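Local coordinates for protein alpha,alpha-trehalose-phosphate synthase (UDP-forming) (Burkholderia multivorans, PDB 5UOF) that belongs to glycosyltransferase family 20 and has the GT-B architecture, two Rossmann-like alpha/beta domains in one chain, at residues 136-141 with 159-164; 142-147 with 183-188; 250-255 with 349-354; 267-272 with 304-309. One frame throughout, in Å; residues are numbered along the deposited sequence. Where two conformers were deposited one is given.

Contact 1. Residues 136-141 with 159-164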
loop_
_atom_site.group_PDB
_atom_site.type_symbol
_atom_site.label_atom_id
_atom_site.label_comp_id
_atom_site.label_asym_id
_atom_site.label_seq_id
_atom_site.Cartn_x
_atom_site.Cartn_y
_atom_site.Cartn_z
ATOM N N ILE A 136 -13.572 -29.962 -2.864
ATOM C CA ILE A 136 -13.237 -29.043 -3.948
ATOM C C ILE A 136 -12.155 -28.090 -3.465
ATOM O O ILE A 136 -12.306 -27.463 -2.410
ATOM C CB ILE A 136 -14.475 -28.272 -4.428
ATOM C CG1 ILE A 136 -15.600 -29.271 -4.754
ATOM C CG2 ILE A 136 -14.140 -27.429 -5.647
ATOM C CD1 ILE A 136 -16.887 -28.597 -5.192
ATOM N N TRP A 137 -11.084 -27.960 -4.254
ATOM C CA TRP A 137 -9.928 -27.125 -3.912
ATOM C C TRP A 137 -9.653 -26.160 -5.062
ATOM O O TRP A 137 -9.157 -26.572 -6.116
ATOM C CB TRP A 137 -8.708 -27.996 -3.628
ATOM C CG TRP A 137 -7.554 -27.243 -3.008
ATOM C CD1 TRP A 137 -7.509 -25.917 -2.688
ATOM C CD2 TRP A 137 -6.291 -27.794 -2.639
ATOM N NE1 TRP A 137 -6.289 -25.604 -2.136
ATOM C CE2 TRP A 137 -5.524 -26.742 -2.092
ATOM C CE3 TRP A 137 -5.733 -29.080 -2.709
ATOM C CZ2 TRP A 137 -4.228 -26.934 -1.627
ATOM C CZ3 TRP A 137 -4.431 -29.262 -2.244
ATOM C CH2 TRP A 137 -3.704 -28.197 -1.710
ATOM N N VAL A 138 -9.960 -24.869 -4.844
ATOM C CA VAL A 138 -9.840 -23.807 -5.845
ATOM C C VAL A 138 -8.542 -23.039 -5.623
ATOM O O VAL A 138 -8.211 -22.674 -4.486
ATOM C CB VAL A 138 -11.051 -22.858 -5.767
ATOM C CG1 VAL A 138 -10.948 -21.759 -6.827
ATOM C CG2 VAL A 138 -12.355 -23.648 -5.903
ATOM N N HIS A 139 -7.826 -22.741 -6.708
ATOM C CA HIS A 139 -6.503 -22.129 -6.616
ATOM C C HIS A 139 -6.460 -20.738 -7.222
ATOM O O HIS A 139 -6.710 -20.563 -8.419
ATOM C CB HIS A 139 -5.454 -23.024 -7.267
ATOM C CG HIS A 139 -5.161 -24.228 -6.445
ATOM N ND1 HIS A 139 -4.122 -24.264 -5.536
ATOM C CD2 HIS A 139 -5.832 -25.394 -6.306
ATOM C CE1 HIS A 139 -4.140 -25.426 -4.908
ATOM N NE2 HIS A 139 -5.171 -26.126 -5.353
ATOM N N ASP A 140 -6.145 -19.760 -6.370
ATOM C CA ASP A 140 -5.603 -18.446 -6.708
ATOM C C ASP A 140 -6.624 -17.426 -7.205
ATOM O O ASP A 140 -7.811 -17.722 -7.381
ATOM C CB ASP A 140 -4.470 -18.573 -7.725
ATOM C CG ASP A 140 -3.327 -17.601 -7.436
ATOM O OD1 ASP A 140 -3.365 -16.934 -6.369
ATOM O OD2 ASP A 140 -2.400 -17.485 -8.268
ATOM N N TYR A 141 -6.130 -16.207 -7.439
ATOM C CA TYR A 141 -6.978 -15.021 -7.456
ATOM C C TYR A 141 -7.894 -14.934 -8.677
ATOM O O TYR A 141 -8.909 -14.229 -8.606
ATOM C CB TYR A 141 -6.092 -13.768 -7.346
ATOM C CG TYR A 141 -5.127 -13.583 -8.494
ATOM C CD1 TYR A 141 -3.913 -14.269 -8.535
ATOM C CD2 TYR A 141 -5.441 -12.736 -9.551
ATOM C CE1 TYR A 141 -3.048 -14.109 -9.601
ATOM C CE2 TYR A 141 -4.581 -12.564 -10.613
ATOM C CZ TYR A 141 -3.386 -13.254 -10.633
ATOM O OH TYR A 141 -2.536 -13.084 -11.702
ATOM N N ILE A 159 -15.532 -26.763 0.282
ATOM C CA ILE A 159 -14.764 -26.054 -0.731
ATOM C C ILE A 159 -13.665 -25.280 -0.031
ATOM O O ILE A 159 -13.934 -24.558 0.930
ATOM C CB ILE A 159 -15.623 -25.084 -1.565
ATOM C CG1 ILE A 159 -16.932 -25.747 -2.010
ATOM C CG2 ILE A 159 -14.837 -24.623 -2.783
ATOM C CD1 ILE A 159 -17.864 -24.789 -2.765
ATOM N N GLY A 160 -12.441 -25.420 -0.519
ATOM C CA GLY A 160 -11.316 -24.671 0.006
ATOM C C GLY A 160 -10.722 -23.766 -1.054
ATOM O O GLY A 160 -10.785 -24.055 -2.250
ATOM N N PHE A 161 -10.126 -22.666 -0.599
ATOM C CA PHE A 161 -9.447 -21.717 -1.468
ATOM C C PHE A 161 -8.017 -21.591 -0.981
ATOM O O PHE A 161 -7.777 -21.559 0.227
ATOM C CB PHE A 161 -10.136 -20.328 -1.427
ATOM C CG PHE A 161 -9.522 -19.301 -2.354
ATOM C CD1 PHE A 161 -9.630 -19.433 -3.736
ATOM C CD2 PHE A 161 -8.873 -18.179 -1.841
ATOM C CE1 PHE A 161 -9.077 -18.482 -4.589
ATOM C CE2 PHE A 161 -8.319 -17.223 -2.694
ATOM C CZ PHE A 161 -8.419 -17.374 -4.062
ATOM N N PHE A 162 -7.065 -21.541 -1.912
ATOM C CA PHE A 162 -5.698 -21.172 -1.558
ATOM C C PHE A 162 -5.249 -20.014 -2.432
ATOM O O PHE A 162 -5.256 -20.114 -3.664
ATOM C CB PHE A 162 -4.711 -22.338 -1.683
ATOM C CG PHE A 162 -3.344 -21.980 -1.156
ATOM C CD1 PHE A 162 -3.119 -21.971 0.208
ATOM C CD2 PHE A 162 -2.323 -21.559 -2.008
ATOM C CE1 PHE A 162 -1.886 -21.584 0.720
ATOM C CE2 PHE A 162 -1.083 -21.196 -1.502
ATOM C CZ PHE A 162 -0.865 -21.204 -0.135
ATOM N N LEU A 163 -4.859 -18.917 -1.788
ATOM C CA LEU A 163 -4.337 -17.742 -2.471
ATOM C C LEU A 163 -2.819 -17.855 -2.574
ATOM O O LEU A 163 -2.128 -17.924 -1.554
ATOM C CB LEU A 163 -4.724 -16.477 -1.707
ATOM C CG LEU A 163 -4.405 -15.169 -2.429
ATOM C CD1 LEU A 163 -5.321 -15.022 -3.672
ATOM C CD2 LEU A 163 -4.597 -14.002 -1.455
ATOM N N HIS A 164 -2.300 -17.877 -3.802
ATOM C CA HIS A 164 -0.861 -18.020 -3.993
ATOM C C HIS A 164 -0.109 -16.696 -3.909
ATOM O O HIS A 164 1.107 -16.701 -3.684
ATOM C CB HIS A 164 -0.571 -18.683 -5.338
ATOM C CG HIS A 164 -1.059 -20.093 -5.428
ATOM N ND1 HIS A 164 -0.200 -21.166 -5.555
ATOM C CD2 HIS A 164 -2.308 -20.611 -5.391
ATOM C CE1 HIS A 164 -0.905 -22.283 -5.597
ATOM N NE2 HIS A 164 -2.187 -21.975 -5.512
#
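I136 lies alongside I159, its CB 4.0 Å from I159 CG2, and its carbonyl takes the amide of G160 in parallel pairing. W137, on the other side of the sheet, reaches past G160 to F162 with its indole edge, while H139 NE2 sits over the centre of one indole face. V138 returns to the side of I136, placing CG2 against I159 CG2 and CG1 against F161 CD1, and its N and O bond G160 O and F162 N. The two strands are neighbours in the sheet of the N-terminal Rossmann-like domain, joined as a beta-alpha-beta unit through helix 146-152. H139, D140 and H164 add polar contacts at the C-terminal ends. H139 CG stands anti to the carbonyl carbon (chi1 -73°), which puts ND1 beside H164 NE2 in a shared hydrogen bond of 3.0 Å; the imidazoles meet rim to rim with planes 50° apart, and F162 CD2 lies over one face of H164, offset toward its rim. D140 N bonds F162 O, whereas D140 OD1 takes H164 N at 2.9 Å from above the carboxylate plane. D140 O lies at the rim of the F161 ring, 3.2 Å from F161 CE1, and Y141 CB rests on L163 CD1.

Contact 2. Residues 142-147 with 183-188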
loop_
_atom_site.group_PDB
_atom_site.type_symbol
_atom_site.label_atom_id
_atom_site.label_comp_id
_atom_site.label_asym_id
_atom_site.label_seq_id
_atom_site.Cartn_x
_atom_site.Cartn_y
_atom_site.Cartn_z
ATOM N N HIS A 142 -7.563 -15.597 -9.794
ATOM C CA HIS A 142 -8.462 -15.557 -10.947
ATOM C C HIS A 142 -9.784 -16.235 -10.647
ATOM O O HIS A 142 -10.776 -15.978 -11.342
ATOM C CB HIS A 142 -7.841 -16.248 -12.172
ATOM C CG HIS A 142 -6.583 -15.609 -12.683
ATOM N ND1 HIS A 142 -6.582 -14.427 -13.392
ATOM C CD2 HIS A 142 -5.293 -16.013 -12.627
ATOM C CE1 HIS A 142 -5.343 -14.118 -13.733
ATOM N NE2 HIS A 142 -4.542 -15.065 -13.280
ATOM N N LEU A 143 -9.807 -17.119 -9.645
ATOM C CA LEU A 143 -10.972 -17.943 -9.335
ATOM C C LEU A 143 -11.536 -17.623 -7.959
ATOM O O LEU A 143 -12.259 -18.434 -7.385
ATOM C CB LEU A 143 -10.605 -19.425 -9.417
ATOM C CG LEU A 143 -10.289 -19.962 -10.806
ATOM C CD1 LEU A 143 -9.522 -21.282 -10.722
ATOM C CD2 LEU A 143 -11.582 -20.113 -11.590
ATOM N N LEU A 144 -11.181 -16.473 -7.398
ATOM C CA LEU A 144 -11.705 -16.101 -6.086
ATOM C C LEU A 144 -13.227 -16.224 -5.951
ATOM O O LEU A 144 -13.685 -16.783 -4.940
ATOM C CB LEU A 144 -11.189 -14.692 -5.765
ATOM C CG LEU A 144 -11.355 -14.226 -4.329
ATOM C CD1 LEU A 144 -10.215 -13.307 -3.992
ATOM C CD2 LEU A 144 -12.688 -13.510 -4.191
ATOM N N PRO A 145 -14.058 -15.769 -6.895
ATOM C CA PRO A 145 -15.514 -15.891 -6.719
ATOM C C PRO A 145 -16.072 -17.288 -6.962
ATOM O O PRO A 145 -17.298 -17.456 -6.957
ATOM C CB PRO A 145 -16.079 -14.908 -7.763
ATOM C CG PRO A 145 -14.916 -14.129 -8.291
ATOM C CD PRO A 145 -13.729 -15.018 -8.118
ATOM N N PHE A 146 -15.225 -18.301 -7.148
ATOM C CA PHE A 146 -15.706 -19.586 -7.659
ATOM C C PHE A 146 -16.626 -20.289 -6.660
ATOM O O PHE A 146 -17.676 -20.819 -7.047
ATOM C CB PHE A 146 -14.513 -20.471 -8.024
ATOM C CG PHE A 146 -14.867 -21.641 -8.915
ATOM C CD1 PHE A 146 -14.964 -21.481 -10.293
ATOM C CD2 PHE A 146 -15.064 -22.900 -8.377
ATOM C CE1 PHE A 146 -15.269 -22.559 -11.116
ATOM C CE2 PHE A 146 -15.363 -23.979 -9.191
ATOM C CZ PHE A 146 -15.463 -23.808 -10.561
ATOM N N ALA A 147 -16.243 -20.336 -5.374
ATOM C CA ALA A 147 -17.105 -20.967 -4.374
ATOM C C ALA A 147 -18.450 -20.272 -4.273
ATOM O O ALA A 147 -19.484 -20.934 -4.149
ATOM C CB ALA A 147 -16.449 -20.977 -3.000
ATOM N N VAL A 183 -14.450 -10.025 -0.330
ATOM C CA VAL A 183 -14.307 -10.698 0.955
ATOM C C VAL A 183 -15.526 -11.575 1.236
ATOM O O VAL A 183 -15.394 -12.684 1.770
ATOM C CB VAL A 183 -14.043 -9.665 2.067
ATOM C CG1 VAL A 183 -14.217 -10.295 3.431
ATOM C CG2 VAL A 183 -12.625 -9.081 1.922
ATOM N N LYS A 184 -16.724 -11.120 0.845
ATOM C CA LYS A 184 -17.892 -11.999 0.909
ATOM C C LYS A 184 -17.669 -13.281 0.106
ATOM O O LYS A 184 -17.991 -14.379 0.576
ATOM C CB LYS A 184 -19.142 -11.271 0.411
ATOM C CG LYS A 184 -20.403 -12.145 0.465
ATOM C CD LYS A 184 -21.639 -11.408 -0.071
ATOM C CE LYS A 184 -21.490 -11.097 -1.549
ATOM N NZ LYS A 184 -22.714 -10.475 -2.130
ATOM N N PHE A 185 -17.126 -13.161 -1.110
ATOM C CA PHE A 185 -16.810 -14.347 -1.907
ATOM C C PHE A 185 -15.865 -15.279 -1.163
ATOM O O PHE A 185 -16.040 -16.509 -1.178
ATOM C CB PHE A 185 -16.175 -13.941 -3.234
ATOM C CG PHE A 185 -17.092 -13.184 -4.149
ATOM C CD1 PHE A 185 -18.470 -13.279 -4.026
ATOM C CD2 PHE A 185 -16.562 -12.398 -5.160
ATOM C CE1 PHE A 185 -19.306 -12.585 -4.886
ATOM C CE2 PHE A 185 -17.391 -11.698 -6.020
ATOM C CZ PHE A 185 -18.762 -11.792 -5.884
ATOM N N MET A 186 -14.857 -14.710 -0.508
ATOM C CA MET A 186 -13.881 -15.520 0.204
ATOM C C MET A 186 -14.513 -16.244 1.373
ATOM O O MET A 186 -14.062 -17.335 1.738
ATOM C CB MET A 186 -12.728 -14.633 0.662
ATOM C CG MET A 186 -11.967 -14.100 -0.531
ATOM S SD MET A 186 -10.625 -12.983 -0.150
ATOM C CE MET A 186 -9.469 -14.103 0.667
ATOM N N CYS A 187 -15.560 -15.679 1.957
ATOM C CA CYS A 187 -16.265 -16.373 3.028
ATOM C C CYS A 187 -17.217 -17.451 2.525
ATOM O O CYS A 187 -17.829 -18.127 3.350
ATOM C CB CYS A 187 -17.030 -15.373 3.895
ATOM S SG CYS A 187 -15.916 -14.255 4.766
ATOM N N ALA A 188 -17.358 -17.633 1.211
ATOM C CA ALA A 188 -18.128 -18.766 0.705
ATOM C C ALA A 188 -17.370 -20.085 0.819
ATOM O O ALA A 188 -17.997 -21.151 0.765
ATOM C CB ALA A 188 -18.529 -18.517 -0.752
HETATM O O HOH W 1 -16.111 -17.519 -3.803
#
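Apolar contacts carry most of this meeting, and L144 and P145 supply them against F185 and M186. L144 extends with CG anti to its backbone nitrogen (chi1 -167°), which carries the branched end across to the other segment. There L144 CD2 abuts F185 CB at 3.6 Å, and the two side chains stand roughly perpendicular. L144 CD2 also lies 3.8 Å from M186 CG, while the other branch, L144 CD1, reaches M186 SD at 3.9 Å. Further along, A147 and A188 face each other methyl to methyl, their CB atoms 3.9 Å apart. The backbones come closest at P145 and F185, CA to CA 5.2 Å.

The segments belong to the N-terminal domain of the GT-B fold. P145 is the N-cap of helix 146-152, the connecting helix of a beta-alpha-beta unit, and 183-188 includes the last part of helix 179-186.

A CH-pi contact adds to the packing: P145 CB stands over one face of the F185 ring, 4.1 Å from its centroid and 29° off the normal. L144 CD2 approaches the same ring at its edge.

Polar bridging falls to one water, which donates to L144 O and to F185 O, each at 2.8 Å. Y189 OH also bonds L144 O, giving that carbonyl two partners, and R151 NE bonds A188 O where the second segment ends.

Contact 3. Residues 250-255 with 349-354. With EDO (1,2-ethanediol), chain O.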
loop_
_atom_site.group_PDB
_atom_site.type_symbol
_atom_site.label_atom_id
_atom_site.label_comp_id
_atom_site.label_asym_id
_atom_site.label_seq_id
_atom_site.Cartn_x
_atom_site.Cartn_y
_atom_site.Cartn_z
ATOM N N GLY A 250 24.929 -31.548 -13.538
ATOM C CA GLY A 250 26.166 -30.805 -13.378
ATOM C C GLY A 250 27.132 -30.921 -14.539
ATOM O O GLY A 250 28.050 -30.101 -14.650
ATOM N N ALA A 251 26.951 -31.916 -15.406
ATOM C CA ALA A 251 27.853 -32.133 -16.526
ATOM C C ALA A 251 27.261 -31.697 -17.860
ATOM O O ALA A 251 27.910 -31.878 -18.896
ATOM C CB ALA A 251 28.258 -33.610 -16.597
ATOM N N ARG A 252 26.046 -31.148 -17.866
ATOM C CA ARG A 252 25.410 -30.736 -19.112
ATOM C C ARG A 252 26.206 -29.623 -19.782
ATOM O O ARG A 252 26.801 -28.775 -19.117
ATOM C CB ARG A 252 23.984 -30.258 -18.841
ATOM C CG ARG A 252 23.061 -31.372 -18.408
ATOM C CD ARG A 252 22.986 -32.451 -19.465
ATOM N NE ARG A 252 21.977 -33.435 -19.108
ATOM C CZ ARG A 252 20.702 -33.355 -19.471
ATOM N NH1 ARG A 252 20.281 -32.339 -20.218
ATOM N NH2 ARG A 252 19.852 -34.292 -19.086
ATOM N N LYS A 253 26.198 -29.623 -21.118
ATOM C CA LYS A 253 26.981 -28.644 -21.877
ATOM C C LYS A 253 26.751 -27.197 -21.445
ATOM O O LYS A 253 27.744 -26.479 -21.251
ATOM C CB LYS A 253 26.703 -28.827 -23.378
ATOM N N PRO A 254 25.518 -26.711 -21.251
ATOM C CA PRO A 254 25.355 -25.300 -20.849
ATOM C C PRO A 254 25.995 -24.975 -19.512
ATOM O O PRO A 254 26.511 -23.863 -19.332
ATOM C CB PRO A 254 23.830 -25.122 -20.804
ATOM C CG PRO A 254 23.292 -26.203 -21.662
ATOM C CD PRO A 254 24.211 -27.363 -21.459
ATOM N N VAL A 255 25.996 -25.925 -18.571
ATOM C CA VAL A 255 26.682 -25.725 -17.294
ATOM C C VAL A 255 28.181 -25.570 -17.521
ATOM O O VAL A 255 28.819 -24.643 -17.003
ATOM C CB VAL A 255 26.373 -26.895 -16.341
ATOM C CG1 VAL A 255 27.100 -26.729 -15.014
ATOM C CG2 VAL A 255 24.861 -27.036 -16.136
ATOM N N LYS A 349 14.212 -19.047 -21.790
ATOM C CA LYS A 349 13.686 -20.143 -20.988
ATOM C C LYS A 349 14.719 -21.264 -20.936
ATOM O O LYS A 349 15.196 -21.722 -21.980
ATOM C CB LYS A 349 12.369 -20.652 -21.580
ATOM C CG LYS A 349 11.898 -22.002 -21.044
ATOM C CD LYS A 349 11.388 -21.903 -19.613
ATOM C CE LYS A 349 10.870 -23.251 -19.113
ATOM N NZ LYS A 349 9.696 -23.749 -19.899
ATOM N N TYR A 350 15.066 -21.706 -19.726
ATOM C CA TYR A 350 15.972 -22.838 -19.536
ATOM C C TYR A 350 15.253 -23.973 -18.821
ATOM O O TYR A 350 14.390 -23.727 -17.976
ATOM C CB TYR A 350 17.216 -22.430 -18.719
ATOM C CG TYR A 350 18.030 -21.391 -19.439
ATOM C CD1 TYR A 350 18.960 -21.761 -20.401
ATOM C CD2 TYR A 350 17.845 -20.035 -19.185
ATOM C CE1 TYR A 350 19.695 -20.821 -21.081
ATOM C CE2 TYR A 350 18.574 -19.083 -19.864
ATOM C CZ TYR A 350 19.497 -19.482 -20.808
ATOM O OH TYR A 350 20.215 -18.545 -21.505
ATOM N N GLU A 351 15.612 -25.213 -19.172
ATOM C CA GLU A 351 15.155 -26.381 -18.427
ATOM C C GLU A 351 15.316 -26.170 -16.929
ATOM O O GLU A 351 16.327 -25.637 -16.469
ATOM C CB GLU A 351 15.954 -27.621 -18.817
ATOM C CG GLU A 351 15.564 -28.307 -20.077
ATOM C CD GLU A 351 16.344 -29.595 -20.218
ATOM O OE1 GLU A 351 16.191 -30.479 -19.346
ATOM O OE2 GLU A 351 17.146 -29.700 -21.166
ATOM N N ARG A 352 14.321 -26.631 -16.173
ATOM C CA ARG A 352 14.321 -26.415 -14.733
ATOM C C ARG A 352 15.563 -27.001 -14.081
ATOM O O ARG A 352 16.185 -26.356 -13.233
ATOM C CB ARG A 352 13.061 -27.022 -14.125
ATOM C CG ARG A 352 13.025 -27.013 -12.613
ATOM C CD ARG A 352 11.712 -27.617 -12.146
ATOM N NE ARG A 352 11.681 -27.831 -10.707
ATOM C CZ ARG A 352 11.372 -26.891 -9.821
ATOM N NH1 ARG A 352 11.070 -25.664 -10.235
ATOM N NH2 ARG A 352 11.363 -27.181 -8.527
ATOM N N ASN A 353 15.946 -28.217 -14.465
ATOM C CA ASN A 353 17.084 -28.846 -13.798
ATOM C C ASN A 353 18.394 -28.159 -14.152
ATOM O O ASN A 353 19.341 -28.188 -13.355
ATOM C CB ASN A 353 17.141 -30.329 -14.135
ATOM C CG ASN A 353 16.083 -31.119 -13.409
ATOM O OD1 ASN A 353 15.294 -30.560 -12.645
ATOM N ND2 ASN A 353 16.057 -32.425 -13.638
ATOM N N LEU A 354 18.469 -27.551 -15.340
ATOM C CA LEU A 354 19.622 -26.723 -15.675
ATOM C C LEU A 354 19.726 -25.521 -14.742
ATOM O O LEU A 354 20.818 -25.187 -14.266
ATOM C CB LEU A 354 19.525 -26.271 -17.134
ATOM C CG LEU A 354 20.803 -25.860 -17.860
ATOM C CD1 LEU A 354 21.763 -27.040 -17.960
ATOM C CD2 LEU A 354 20.480 -25.308 -19.238
HETATM C C1 EDO O . 17.457 -21.533 -24.247
HETATM O O1 EDO O . 16.309 -20.721 -24.512
HETATM C C2 EDO O . 18.548 -21.100 -25.210
HETATM O O2 EDO O . 19.221 -22.261 -25.698
#
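The backbones stay well apart, the nearest CA atoms being those of V255 and L354 at 7.3 Å, and each segment runs through an N-cap, R252 or E351, into the first turn of a helix. Side chains bridge the gap, chiefly L354, which has two conformers; the contacts given hold for the one described. Its CG stands anti to the backbone nitrogen (chi1 -157°), sending the two methyls toward the other segment. L354 CD1 meets V255 CG2 at 3.6 Å, the side chains running antiparallel. L354 CD2 sits against the proline ring, 3.7 Å from P254 CB, the two roughly perpendicular. The contact joins the beginnings of helices 253-262 and 352-361 in the C-terminal Rossmann-like domain, and V255 continues the packing onto A357, F358 and M361 of the second helix. R252 lays its CB 4.0 Å from L354 CD1. Its guanidinium has E351 OE2 at its edge, but R252 NH1 is 4.2 Å from that oxygen, too far for a salt bridge. Y249 serves both charged residues: its ring makes a cation-pi contact with R252, and its hydroxyl bonds E351 OE1. A 1,2-ethanediol, likely carried in from crystallisation, donates from O1 to K349 O at 2.9 Å and rests C1 near Y350 CE1.

Contact 4. Residues 267-272 with 304-309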
loop_
_atom_site.group_PDB
_atom_site.type_symbol
_atom_site.label_atom_id
_atom_site.label_comp_id
_atom_site.label_asym_id
_atom_site.label_seq_id
_atom_site.Cartn_x
_atom_site.Cartn_y
_atom_site.Cartn_z
ATOM N N LEU A 267 29.736 -15.917 -9.233
ATOM C CA LEU A 267 28.490 -15.878 -9.979
ATOM C C LEU A 267 27.347 -15.546 -9.033
ATOM O O LEU A 267 27.153 -16.236 -8.022
ATOM C CB LEU A 267 28.233 -17.219 -10.679
ATOM C CG LEU A 267 26.844 -17.430 -11.293
ATOM C CD1 LEU A 267 26.588 -16.436 -12.414
ATOM C CD2 LEU A 267 26.699 -18.864 -11.808
ATOM N N VAL A 268 26.609 -14.480 -9.357
ATOM C CA VAL A 268 25.349 -14.137 -8.696
ATOM C C VAL A 268 24.224 -14.530 -9.646
ATOM O O VAL A 268 24.213 -14.106 -10.808
ATOM C CB VAL A 268 25.285 -12.638 -8.355
ATOM C CG1 VAL A 268 23.984 -12.300 -7.620
ATOM C CG2 VAL A 268 26.489 -12.238 -7.518
ATOM N N MET A 269 23.286 -15.353 -9.172
ATOM C CA MET A 269 22.173 -15.822 -9.992
ATOM C C MET A 269 20.893 -15.127 -9.562
ATOM O O MET A 269 20.658 -14.927 -8.365
ATOM C CB MET A 269 21.969 -17.340 -9.872
ATOM C CG MET A 269 22.935 -18.191 -10.673
ATOM S SD MET A 269 22.782 -18.013 -12.461
ATOM C CE MET A 269 21.082 -18.491 -12.696
ATOM N N SER A 270 20.059 -14.802 -10.545
ATOM C CA SER A 270 18.780 -14.134 -10.332
ATOM C C SER A 270 17.847 -14.621 -11.436
ATOM O O SER A 270 18.238 -14.645 -12.608
ATOM C CB SER A 270 18.967 -12.607 -10.364
ATOM O OG SER A 270 17.770 -11.897 -10.098
ATOM N N VAL A 271 16.636 -15.051 -11.071
ATOM C CA VAL A 271 15.696 -15.631 -12.030
ATOM C C VAL A 271 14.316 -15.078 -11.700
ATOM O O VAL A 271 13.803 -15.318 -10.602
ATOM C CB VAL A 271 15.668 -17.172 -11.990
ATOM C CG1 VAL A 271 14.706 -17.702 -13.023
ATOM C CG2 VAL A 271 17.060 -17.766 -12.237
ATOM N N ASP A 272 13.738 -14.312 -12.626
ATOM C CA ASP A 272 12.457 -13.647 -12.381
ATOM C C ASP A 272 11.674 -13.517 -13.671
ATOM O O ASP A 272 12.230 -13.132 -14.696
ATOM C CB ASP A 272 12.632 -12.219 -11.834
ATOM C CG ASP A 272 13.441 -12.152 -10.559
ATOM O OD1 ASP A 272 14.675 -12.366 -10.604
ATOM O OD2 ASP A 272 12.845 -11.821 -9.511
ATOM N N VAL A 304 24.099 -12.942 -13.435
ATOM C CA VAL A 304 23.291 -13.545 -14.487
ATOM C C VAL A 304 21.835 -13.372 -14.083
ATOM O O VAL A 304 21.401 -13.923 -13.066
ATOM C CB VAL A 304 23.644 -15.026 -14.696
ATOM C CG1 VAL A 304 22.626 -15.697 -15.624
ATOM C CG2 VAL A 304 25.020 -15.151 -15.305
ATOM N N GLN A 305 21.092 -12.588 -14.860
ATOM C CA GLN A 305 19.652 -12.408 -14.678
ATOM C C GLN A 305 18.937 -13.152 -15.794
ATOM O O GLN A 305 19.078 -12.800 -16.970
ATOM C CB GLN A 305 19.265 -10.930 -14.691
ATOM C CG GLN A 305 17.745 -10.707 -14.649
ATOM C CD GLN A 305 17.161 -11.016 -13.294
ATOM O OE1 GLN A 305 17.563 -10.421 -12.297
ATOM N NE2 GLN A 305 16.212 -11.957 -13.244
ATOM N N ILE A 306 18.177 -14.178 -15.426
ATOM C CA ILE A 306 17.362 -14.927 -16.365
ATOM C C ILE A 306 15.927 -14.468 -16.178
ATOM O O ILE A 306 15.455 -14.334 -15.044
ATOM C CB ILE A 306 17.505 -16.442 -16.145
ATOM C CG1 ILE A 306 18.934 -16.871 -16.497
ATOM C CG2 ILE A 306 16.472 -17.223 -16.980
ATOM C CD1 ILE A 306 19.300 -18.249 -15.985
ATOM N N ALA A 307 15.252 -14.190 -17.287
ATOM C CA ALA A 307 13.855 -13.756 -17.275
ATOM C C ALA A 307 13.115 -14.594 -18.304
ATOM O O ALA A 307 13.167 -14.295 -19.510
ATOM C CB ALA A 307 13.722 -12.265 -17.568
ATOM N N PRO A 308 12.462 -15.668 -17.881
ATOM C CA PRO A 308 11.680 -16.475 -18.809
ATOM C C PRO A 308 10.624 -15.613 -19.473
ATOM O O PRO A 308 9.851 -14.939 -18.782
ATOM C CB PRO A 308 11.043 -17.544 -17.905
ATOM C CG PRO A 308 11.885 -17.550 -16.654
ATOM C CD PRO A 308 12.382 -16.153 -16.492
ATOM N N PRO A 309 10.591 -15.568 -20.802
ATOM C CA PRO A 309 9.641 -14.677 -21.482
ATOM C C PRO A 309 8.196 -15.019 -21.137
ATOM O O PRO A 309 7.822 -16.188 -21.027
ATOM C CB PRO A 309 9.934 -14.915 -22.967
ATOM C CG PRO A 309 11.351 -15.416 -22.994
ATOM C CD PRO A 309 11.487 -16.249 -21.754
#
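Q305 reaches across to S270 and D272 with both ends of its amide. Bent at chi2 (73°), Q305 brings OE1 to S270 OG, which donates a 2.7 Å bond from a position tilted out of the carbonyl plane. Q305 NE2 donates to D272 OD1 at 3.1 Å; the oxygen is met on its anti side, somewhat out of the carboxylate plane, and lies close to the amide plane, although carboxylate and amide are turned 55° apart. NE2 also bonds I306 O, which accepts from D272 N as well. These bonds fix the rotation of the amide, while R283 holds D272 OD2 in a salt bridge.

On the opposite side of the sheet the meeting is apolar. M269 lies alongside V304, its SD 3.8 Å from V304 CB, and folds its chain so that CE touches I306 CD1 at 3.7 Å. V271 and I306 also point the same way, and the L267 side chain slants across V304, CD1 3.5 Å from CG2. Main-chain bonds set the register: V304 N to V268 O, S270 N to V304 O, I306 N to S270 O. Such parallel neighbours, joined through helix 280-293, form a right-handed beta-alpha-beta unit in the six-stranded parallel sheet of the C-terminal Rossmann-like domain.

From the N terminus, contact 1 opens first, and its loop runs from strand 135-139 through helix 146-152 to strand 159-162. Contact 2 opens inside that loop and closes beyond it, at the end of helix 179-186, so the two cross. They also touch: V138 packs on L143 and F146, I159 on A147, tying the sheet of the N-terminal domain to its helical layer. Contact 3 then closes a long loop in the C-terminal domain, between the starts of helices 253-262 and 352-361. Contact 4 nests within it, pairing neighbouring strands 266-271 and 301-306, and Y350 packs on I306 where they meet. The two pairs lie on opposite sides of the chain's centre, contacts 1 and 4 having centres about 29 Å apart.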